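Nucleoside diphosphate kinase (Encephalitozoon cuniculi, PDB 3MPD) probably transfers the gamma phosphate of ATP to nucleoside diphosphates by a ping-pong mechanism that passes through a phosphorylated enzyme intermediate, with magnesium as cofactor. Local coordinates at residues A84-I92 / I118-A127; P44-S54 / E128-G136. One frame throughout, in Å; residues are numbered along the deposited sequence. Where two conformers were deposited one is given.

Contact 1. Residues A84-I92 / I118-A127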
loop_
_atom_site.group_PDB
_atom_site.type_symbol
_atom_site.label_atom_id
_atom_site.label_comp_id
_atom_site.label_asym_id
_atom_site.label_seq_id
_atom_site.Cartn_x
_atom_site.Cartn_y
_atom_site.Cartn_z
ATOM N N ALA A 84 -1.389 18.009 -5.607
ATOM C CA ALA A 84 -1.841 16.647 -5.261
ATOM C C ALA A 84 -3.335 16.543 -5.046
ATOM O O ALA A 84 -3.953 15.541 -5.423
ATOM C CB ALA A 84 -1.127 16.117 -4.033
ATOM N N VAL A 85 -3.935 17.556 -4.413
ATOM C CA VAL A 85 -5.363 17.430 -4.079
ATOM C C VAL A 85 -6.259 17.443 -5.307
ATOM O O VAL A 85 -7.126 16.579 -5.469
ATOM C CB VAL A 85 -5.851 18.513 -3.062
ATOM C CG1 VAL A 85 -7.378 18.436 -2.884
ATOM C CG2 VAL A 85 -5.166 18.313 -1.709
ATOM N N SER A 86 -6.097 18.462 -6.138
ATOM C CA SER A 86 -6.849 18.589 -7.384
ATOM C C SER A 86 -6.546 17.404 -8.306
ATOM O O SER A 86 -7.432 16.854 -8.950
ATOM C CB SER A 86 -6.477 19.908 -8.062
ATOM O OG SER A 86 -7.322 20.161 -9.159
ATOM N N ILE A 87 -5.280 16.998 -8.357
ATOM C CA ILE A 87 -4.899 15.844 -9.205
ATOM C C ILE A 87 -5.661 14.601 -8.729
ATOM O O ILE A 87 -6.306 13.916 -9.525
ATOM C CB ILE A 87 -3.361 15.588 -9.272
ATOM C CG1 ILE A 87 -2.681 16.617 -10.207
ATOM C CG2 ILE A 87 -3.085 14.118 -9.750
ATOM C CD1 ILE A 87 -1.096 16.588 -10.168
ATOM N N GLY A 88 -5.640 14.324 -7.428
ATOM C CA GLY A 88 -6.392 13.146 -6.927
ATOM C C GLY A 88 -7.894 13.187 -7.238
ATOM O O GLY A 88 -8.465 12.195 -7.681
ATOM N N ARG A 89 -8.541 14.332 -7.005
ATOM C CA ARG A 89 -9.972 14.488 -7.311
ATOM C C ARG A 89 -10.249 14.171 -8.795
ATOM O O ARG A 89 -11.261 13.530 -9.132
ATOM C CB ARG A 89 -10.436 15.898 -7.029
ATOM C CG ARG A 89 -10.582 16.235 -5.524
ATOM C CD ARG A 89 -10.789 17.750 -5.309
ATOM N NE ARG A 89 -12.008 18.296 -5.931
ATOM C CZ ARG A 89 -13.256 18.085 -5.496
ATOM N NH1 ARG A 89 -13.495 17.302 -4.442
ATOM N NH2 ARG A 89 -14.279 18.644 -6.130
ATOM N N LYS A 90 -9.364 14.641 -9.675
ATOM C CA LYS A 90 -9.566 14.397 -11.118
ATOM C C LYS A 90 -9.405 12.913 -11.475
ATOM O O LYS A 90 -10.153 12.383 -12.307
ATOM C CB LYS A 90 -8.606 15.226 -11.963
ATOM C CG LYS A 90 -8.796 15.024 -13.470
ATOM C CD LYS A 90 -8.488 16.301 -14.197
ATOM C CE LYS A 90 -9.064 16.241 -15.616
ATOM N NZ LYS A 90 -8.640 17.383 -16.446
ATOM N N LEU A 91 -8.423 12.254 -10.878
ATOM C CA LEU A 91 -8.237 10.813 -11.127
ATOM C C LEU A 91 -9.420 9.950 -10.622
ATOM O O LEU A 91 -9.716 8.871 -11.185
ATOM C CB LEU A 91 -6.986 10.333 -10.427
ATOM C CG LEU A 91 -5.604 10.840 -10.863
ATOM C CD1 LEU A 91 -4.558 10.238 -9.883
ATOM C CD2 LEU A 91 -5.274 10.454 -12.293
ATOM N N ILE A 92 -10.044 10.415 -9.543
ATOM C CA ILE A 92 -11.116 9.692 -8.877
ATOM C C ILE A 92 -12.448 9.851 -9.613
ATOM O O ILE A 92 -13.150 8.855 -9.831
ATOM C CB ILE A 92 -11.212 10.103 -7.394
ATOM C CG1 ILE A 92 -10.028 9.477 -6.623
ATOM C CG2 ILE A 92 -12.586 9.660 -6.764
ATOM C CD1 ILE A 92 -9.772 10.140 -5.200
ATOM N N ILE A 118 -13.486 4.769 -3.342
ATOM C CA ILE A 118 -12.332 5.500 -2.849
ATOM C C ILE A 118 -12.786 6.861 -2.317
ATOM O O ILE A 118 -13.820 7.422 -2.753
ATOM C CB ILE A 118 -11.254 5.679 -4.017
ATOM C CG1 ILE A 118 -9.913 6.214 -3.517
ATOM C CG2 ILE A 118 -11.808 6.534 -5.175
ATOM C CD1 ILE A 118 -8.831 6.245 -4.698
ATOM N N HIS A 119 -12.049 7.373 -1.340
ATOM C CA HIS A 119 -12.209 8.738 -0.901
ATOM C C HIS A 119 -10.939 9.497 -1.237
ATOM O O HIS A 119 -9.846 8.979 -0.992
ATOM C CB HIS A 119 -12.361 8.764 0.621
ATOM C CG HIS A 119 -12.120 10.117 1.201
ATOM N ND1 HIS A 119 -13.105 11.081 1.270
ATOM C CD2 HIS A 119 -10.999 10.684 1.709
ATOM C CE1 HIS A 119 -12.603 12.182 1.796
ATOM N NE2 HIS A 119 -11.328 11.964 2.080
ATOM N N GLY A 120 -11.047 10.730 -1.748
ATOM C CA GLY A 120 -9.863 11.601 -1.816
ATOM C C GLY A 120 -10.216 12.953 -1.233
ATOM O O GLY A 120 -11.347 13.409 -1.406
ATOM N N SER A 121 -9.270 13.607 -0.545
ATOM C CA SER A 121 -9.553 14.930 0.040
ATOM C C SER A 121 -10.096 15.929 -0.991
ATOM O O SER A 121 -9.707 15.898 -2.143
ATOM C CB SER A 121 -8.297 15.526 0.697
ATOM O OG SER A 121 -7.715 14.612 1.600
ATOM N N ASP A 122 -10.981 16.826 -0.564
ATOM C CA ASP A 122 -11.561 17.804 -1.489
ATOM C C ASP A 122 -10.822 19.143 -1.496
ATOM O O ASP A 122 -10.991 19.937 -2.416
ATOM C CB ASP A 122 -13.079 17.976 -1.289
ATOM C CG ASP A 122 -13.459 18.601 0.045
ATOM O OD1 ASP A 122 -12.593 18.857 0.922
ATOM O OD2 ASP A 122 -14.682 18.836 0.221
ATOM N N CYS A 123 -9.989 19.372 -0.485
ATOM C CA CYS A 123 -9.197 20.592 -0.396
ATOM C C CYS A 123 -8.020 20.377 0.557
ATOM O O CYS A 123 -7.978 19.388 1.284
ATOM C CB CYS A 123 -10.073 21.775 0.048
ATOM S SG CYS A 123 -10.786 21.612 1.709
ATOM N N VAL A 124 -7.074 21.308 0.559
ATOM C CA VAL A 124 -5.867 21.182 1.387
ATOM C C VAL A 124 -6.182 21.147 2.895
ATOM O O VAL A 124 -5.612 20.346 3.645
ATOM C CB VAL A 124 -4.844 22.299 1.032
ATOM C CG1 VAL A 124 -3.864 22.561 2.177
ATOM C CG2 VAL A 124 -4.097 21.937 -0.271
ATOM N N GLU A 125 -7.098 22.017 3.327
ATOM C CA GLU A 125 -7.581 22.048 4.710
ATOM C C GLU A 125 -8.111 20.677 5.174
ATOM O O GLU A 125 -7.721 20.179 6.235
ATOM C CB GLU A 125 -8.644 23.150 4.867
ATOM C CG GLU A 125 -9.410 23.110 6.183
ATOM C CD GLU A 125 -10.212 24.366 6.433
ATOM O OE1 GLU A 125 -9.604 25.392 6.831
ATOM O OE2 GLU A 125 -11.456 24.319 6.263
ATOM N N ASN A 126 -8.978 20.064 4.373
ATOM C CA ASN A 126 -9.509 18.738 4.704
ATOM C C ASN A 126 -8.472 17.612 4.619
ATOM O O ASN A 126 -8.481 16.703 5.445
ATOM C CB ASN A 126 -10.757 18.424 3.883
ATOM C CG ASN A 126 -11.969 19.236 4.344
ATOM O OD1 ASN A 126 -11.959 19.810 5.417
ATOM N ND2 ASN A 126 -13.004 19.294 3.512
ATOM N N ALA A 127 -7.566 17.690 3.650
ATOM C CA ALA A 127 -6.450 16.749 3.587
ATOM C C ALA A 127 -5.622 16.718 4.884
ATOM O O ALA A 127 -5.265 15.642 5.375
ATOM C CB ALA A 127 -5.559 17.093 2.436
HETATM O O HOH W 1 -7.383 14.630 -3.576
#

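Contact 2. Residues P44-S54 / E128-G136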
loop_
_atom_site.group_PDB
_atom_site.type_symbol
_atom_site.label_atom_id
_atom_site.label_comp_id
_atom_site.label_asym_id
_atom_site.label_seq_id
_atom_site.Cartn_x
_atom_site.Cartn_y
_atom_site.Cartn_z
ATOM N N PRO A 44 -12.023 0.816 10.259
ATOM C CA PRO A 44 -12.394 2.124 10.789
ATOM C C PRO A 44 -13.306 2.058 12.038
ATOM O O PRO A 44 -14.208 1.223 12.110
ATOM C CB PRO A 44 -13.148 2.778 9.635
ATOM C CG PRO A 44 -12.689 2.059 8.391
ATOM C CD PRO A 44 -12.451 0.646 8.856
ATOM N N LYS A 45 -13.031 2.938 12.994
ATOM C CA LYS A 45 -13.837 3.098 14.202
ATOM C C LYS A 45 -15.007 4.066 13.929
ATOM O O LYS A 45 -14.860 5.059 13.200
ATOM C CB LYS A 45 -12.964 3.622 15.347
ATOM C CG LYS A 45 -11.947 2.618 15.910
ATOM C CD LYS A 45 -12.641 1.379 16.458
ATOM C CE LYS A 45 -11.964 0.876 17.713
ATOM N NZ LYS A 45 -12.963 0.223 18.614
ATOM N N ARG A 46 -16.169 3.782 14.506
ATOM C CA ARG A 46 -17.335 4.650 14.297
ATOM C C ARG A 46 -17.047 6.146 14.553
ATOM O O ARG A 46 -17.409 7.000 13.746
ATOM C CB ARG A 46 -18.502 4.174 15.151
ATOM C CG ARG A 46 -19.705 5.098 15.109
ATOM C CD ARG A 46 -20.776 4.600 16.065
ATOM N NE ARG A 46 -21.291 3.318 15.592
ATOM C CZ ARG A 46 -22.153 3.179 14.585
ATOM N NH1 ARG A 46 -22.630 4.246 13.944
ATOM N NH2 ARG A 46 -22.556 1.963 14.231
ATOM N N GLU A 47 -16.362 6.433 15.656
ATOM C CA GLU A 47 -16.069 7.802 16.084
ATOM C C GLU A 47 -15.180 8.517 15.077
ATOM O O GLU A 47 -15.428 9.673 14.750
ATOM C CB GLU A 47 -15.398 7.826 17.472
ATOM C CG GLU A 47 -15.920 6.770 18.455
ATOM C CD GLU A 47 -15.249 5.395 18.281
ATOM O OE1 GLU A 47 -15.904 4.484 17.714
ATOM O OE2 GLU A 47 -14.074 5.228 18.713
ATOM N N VAL A 48 -14.132 7.842 14.609
ATOM C CA VAL A 48 -13.285 8.414 13.569
ATOM C C VAL A 48 -14.062 8.748 12.274
ATOM O O VAL A 48 -13.871 9.821 11.706
ATOM C CB VAL A 48 -12.022 7.557 13.281
ATOM C CG1 VAL A 48 -12.384 6.173 12.809
ATOM C CG2 VAL A 48 -11.131 8.228 12.230
ATOM N N LEU A 49 -14.949 7.853 11.834
ATOM C CA LEU A 49 -15.765 8.102 10.630
ATOM C C LEU A 49 -16.672 9.326 10.765
ATOM O O LEU A 49 -16.787 10.131 9.834
ATOM C CB LEU A 49 -16.589 6.869 10.263
ATOM C CG LEU A 49 -15.768 5.726 9.667
ATOM C CD1 LEU A 49 -16.608 4.484 9.593
ATOM C CD2 LEU A 49 -15.196 6.092 8.297
ATOM N N GLU A 50 -17.291 9.466 11.941
ATOM C CA GLU A 50 -18.148 10.611 12.273
ATOM C C GLU A 50 -17.381 11.941 12.253
ATOM O O GLU A 50 -17.919 12.972 11.852
ATOM C CB GLU A 50 -18.851 10.374 13.636
ATOM C CG GLU A 50 -19.846 9.202 13.557
ATOM C CD GLU A 50 -20.514 8.803 14.877
ATOM O OE1 GLU A 50 -20.131 9.299 15.963
ATOM O OE2 GLU A 50 -21.443 7.967 14.807
ATOM N N THR A 51 -16.121 11.909 12.678
ATOM C CA THR A 51 -15.242 13.081 12.584
ATOM C C THR A 51 -14.851 13.350 11.126
ATOM O O THR A 51 -14.965 14.476 10.649
ATOM C CB THR A 51 -13.968 12.888 13.416
ATOM O OG1 THR A 51 -14.342 12.524 14.742
ATOM C CG2 THR A 51 -13.115 14.168 13.437
ATOM N N HIS A 52 -14.376 12.310 10.438
ATOM C CA HIS A 52 -14.041 12.388 8.997
ATOM C C HIS A 52 -15.183 12.997 8.178
ATOM O O HIS A 52 -14.955 13.876 7.344
ATOM C CB HIS A 52 -13.661 11.006 8.448
ATOM C CG HIS A 52 -13.263 11.016 6.997
ATOM N ND1 HIS A 52 -11.946 11.051 6.582
ATOM C CD2 HIS A 52 -14.011 10.995 5.869
ATOM C CE1 HIS A 52 -11.904 11.049 5.260
ATOM N NE2 HIS A 52 -13.144 11.022 4.803
ATOM N N TYR A 53 -16.407 12.545 8.441
ATOM C CA TYR A 53 -17.574 13.004 7.685
ATOM C C TYR A 53 -18.474 13.995 8.447
ATOM O O TYR A 53 -19.679 14.057 8.169
ATOM C CB TYR A 53 -18.394 11.798 7.169
ATOM C CG TYR A 53 -17.699 10.974 6.084
ATOM C CD1 TYR A 53 -17.456 11.508 4.799
ATOM C CD2 TYR A 53 -17.272 9.662 6.340
ATOM C CE1 TYR A 53 -16.808 10.746 3.784
ATOM C CE2 TYR A 53 -16.624 8.890 5.332
ATOM C CZ TYR A 53 -16.400 9.439 4.066
ATOM O OH TYR A 53 -15.749 8.679 3.105
ATOM N N SER A 54 -17.896 14.783 9.366
ATOM C CA SER A 54 -18.679 15.727 10.195
ATOM C C SER A 54 -19.486 16.735 9.373
ATOM O O SER A 54 -20.604 17.104 9.748
ATOM C CB SER A 54 -17.795 16.450 11.216
ATOM O OG SER A 54 -16.744 17.134 10.562
ATOM N N GLU A 128 -5.296 17.891 5.414
ATOM C CA GLU A 128 -4.488 17.982 6.653
ATOM C C GLU A 128 -5.228 17.408 7.866
ATOM O O GLU A 128 -4.665 16.629 8.632
ATOM C CB GLU A 128 -4.052 19.428 6.907
ATOM C CG GLU A 128 -3.030 19.907 5.862
ATOM C CD GLU A 128 -1.802 19.005 5.768
ATOM O OE1 GLU A 128 -1.109 18.820 6.802
ATOM O OE2 GLU A 128 -1.514 18.491 4.653
ATOM N N LYS A 129 -6.500 17.765 8.002
ATOM C CA LYS A 129 -7.369 17.189 9.033
ATOM C C LYS A 129 -7.470 15.660 8.901
ATOM O O LYS A 129 -7.354 14.959 9.902
ATOM C CB LYS A 129 -8.774 17.839 8.998
ATOM C CG LYS A 129 -9.853 17.085 9.793
ATOM C CD LYS A 129 -11.258 17.596 9.500
ATOM C CE LYS A 129 -12.276 16.474 9.642
ATOM N NZ LYS A 129 -13.619 16.979 9.967
ATOM N N GLU A 130 -7.703 15.160 7.682
ATOM C CA GLU A 130 -7.847 13.719 7.448
ATOM C C GLU A 130 -6.536 12.967 7.711
ATOM O O GLU A 130 -6.553 11.907 8.328
ATOM C CB GLU A 130 -8.374 13.418 6.027
ATOM C CG GLU A 130 -9.844 13.869 5.820
ATOM C CD GLU A 130 -10.242 14.011 4.342
ATOM O OE1 GLU A 130 -9.461 13.589 3.436
ATOM O OE2 GLU A 130 -11.362 14.532 4.080
ATOM N N ILE A 131 -5.412 13.517 7.253
ATOM C CA ILE A 131 -4.108 12.911 7.548
ATOM C C ILE A 131 -3.864 12.762 9.063
ATOM O O ILE A 131 -3.503 11.667 9.523
ATOM C CB ILE A 131 -2.959 13.657 6.852
ATOM C CG1 ILE A 131 -3.052 13.445 5.338
ATOM C CG2 ILE A 131 -1.592 13.192 7.388
ATOM C CD1 ILE A 131 -2.278 14.437 4.511
ATOM N N LYS A 132 -4.099 13.833 9.835
ATOM C CA LYS A 132 -3.922 13.786 11.296
ATOM C C LYS A 132 -4.923 12.847 11.966
ATOM O O LYS A 132 -4.613 12.210 12.961
ATOM C CB LYS A 132 -4.016 15.185 11.933
ATOM C CG LYS A 132 -2.949 16.182 11.453
ATOM C CD LYS A 132 -3.187 17.580 12.042
ATOM C CE LYS A 132 -2.845 18.677 11.022
ATOM N NZ LYS A 132 -3.723 19.882 11.227
ATOM N N LEU A 133 -6.122 12.763 11.406
ATOM C CA LEU A 133 -7.163 11.890 11.942
ATOM C C LEU A 133 -6.828 10.404 11.758
ATOM O O LEU A 133 -6.907 9.625 12.704
ATOM C CB LEU A 133 -8.501 12.220 11.277
ATOM C CG LEU A 133 -9.741 11.517 11.792
ATOM C CD1 LEU A 133 -9.997 11.795 13.309
ATOM C CD2 LEU A 133 -10.926 11.926 10.915
ATOM N N TRP A 134 -6.427 10.028 10.545
ATOM C CA TRP A 134 -6.226 8.620 10.196
ATOM C C TRP A 134 -4.800 8.084 10.331
ATOM O O TRP A 134 -4.613 6.892 10.593
ATOM C CB TRP A 134 -6.656 8.380 8.740
ATOM C CG TRP A 134 -8.104 8.529 8.490
ATOM C CD1 TRP A 134 -8.758 9.659 8.081
ATOM C CD2 TRP A 134 -9.090 7.513 8.605
ATOM N NE1 TRP A 134 -10.096 9.404 7.929
ATOM C CE2 TRP A 134 -10.329 8.092 8.247
ATOM C CE3 TRP A 134 -9.051 6.164 8.973
ATOM C CZ2 TRP A 134 -11.514 7.366 8.231
ATOM C CZ3 TRP A 134 -10.225 5.442 8.971
ATOM C CH2 TRP A 134 -11.448 6.047 8.603
ATOM N N ILE A 135 -3.809 8.946 10.099
ATOM C CA ILE A 135 -2.406 8.516 9.986
ATOM C C ILE A 135 -1.571 8.991 11.169
ATOM O O ILE A 135 -0.890 8.187 11.803
ATOM C CB ILE A 135 -1.738 9.027 8.675
ATOM C CG1 ILE A 135 -2.549 8.639 7.452
ATOM C CG2 ILE A 135 -0.311 8.501 8.555
ATOM C CD1 ILE A 135 -2.552 7.154 7.160
ATOM N N GLY A 136 -1.612 10.289 11.455
ATOM C CA GLY A 136 -0.874 10.853 12.597
ATOM C C GLY A 136 -0.222 12.170 12.226
ATOM O O GLY A 136 -0.354 12.644 11.090
HETATM O O HOH W 2 -12.823 15.519 6.044
#

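Contact 1. Residues A84-I92 / I118-A127
Val85 and Arg89 of helix 84-92 lie against the chain at Cys123 and Gly120, with CA atoms 6.2 Å apart in the Arg89-Gly120 pair, and the short axes of the helix and of strand 118-120 run nearly antiparallel at 153°. No direct hydrogen bond joins the segments; water 1 does, donating to Val85 O and to Ser121 O. Val85 straddles the turn: CG1, anti to the backbone N (chi1 173°), rests 3.5 Å from Ser121 O, while CG2 meets Val124 CG2 at 4.0 Å. One helical turn on, the methylene CG of Arg89 also packs on Ser121 O. The strand is the outermost, within this chain, of the antiparallel ferredoxin-like sheet of NDP kinases, and it carries His119, the probable phosphohistidine. Arg89, a probable ATP ligand, runs alongside Asp122 in the same direction, yet its NH1 comes nearest to Asp122 CB, at 3.3 Å and obliquely, and stays 5.1 Å from Asp122 OD2. That carboxylate turns instead to its own segment, where Asn126 ND2 donates to the syn lone pair of OD1. Farther along, Ile92 CG2 touches Ile118 CG2 at 3.6 Å, and Ile92 CD1 lies 3.7 Å from Gly120 CA, against the backbone.

Contact 2. Residues P44-S54 / E128-G136
Trp134 NE1 donates to His52 ND1 across 2.8 Å with an N-H...acceptor angle of 162°. The acceptor lies in the indole plane, whereas the donor stands 37° out of the imidazole plane, and the two side chains cross at about a right angle. With ND1 accepting, this bond probably helps fix the rotation of the imidazole. At the same C-terminal end of helix 46-52, Lys129 NZ donates to Thr51 O over 2.9 Å, tilted from the carbonyl plane; Thr51 O also accepts from Ser54 N and Ser54 OG, so three donors grip it. Water 2 ties His52 O to Glu130 OE2. The Glu130 carboxylate lies beside the imidazole, its CD 3.5 Å from His52 CE1, while Glu130 OE1 hydrogen-bonds to His119 NE2 and Ser121 OG.

Apolar packing surrounds these bonds. Val48 CG2, anti to the backbone N, sits over the six-membered ring of Trp134 in a CH-pi contact, 4.0 Å from the centroid and almost on the ring normal. The same methyl meets Leu133 CG at 3.6 Å. At the indole edge, Leu49 CD2 and Pro44 CB both approach Trp134 CH2 to 3.8 Å, while Phe9 stacks on the ring. Leu133 CD2 fills in against His52 N at 3.5 Å. The helices run antiparallel, at 173°, as two neighbouring helices on one side of the NDP kinase sheet, and His52 and Glu130 form part of the surroundings of the probable catalytic His119.

Both contacts use helix 124-134: contact 1 its first turn and the strand and loop leading into it, contact 2 the remainder. Contact 1 is nearer the middle of the chain, about 7 Å from its centre against about 12 Å between centres, but both are only partly buried, and exposed residues touch only in contact 1. Their chemistry differs: contact 1 is mostly carbon packing against side chains and backbone, with an arginine at the rim and one bridging water, whereas contact 2 has direct hydrogen bonds and a tryptophan as its centre. They meet at the probable active site, through Glu130 and through His52, which packs edge-to-face with His119. Groups of contact 2 thus probably help position the histidine on the strand of contact 1.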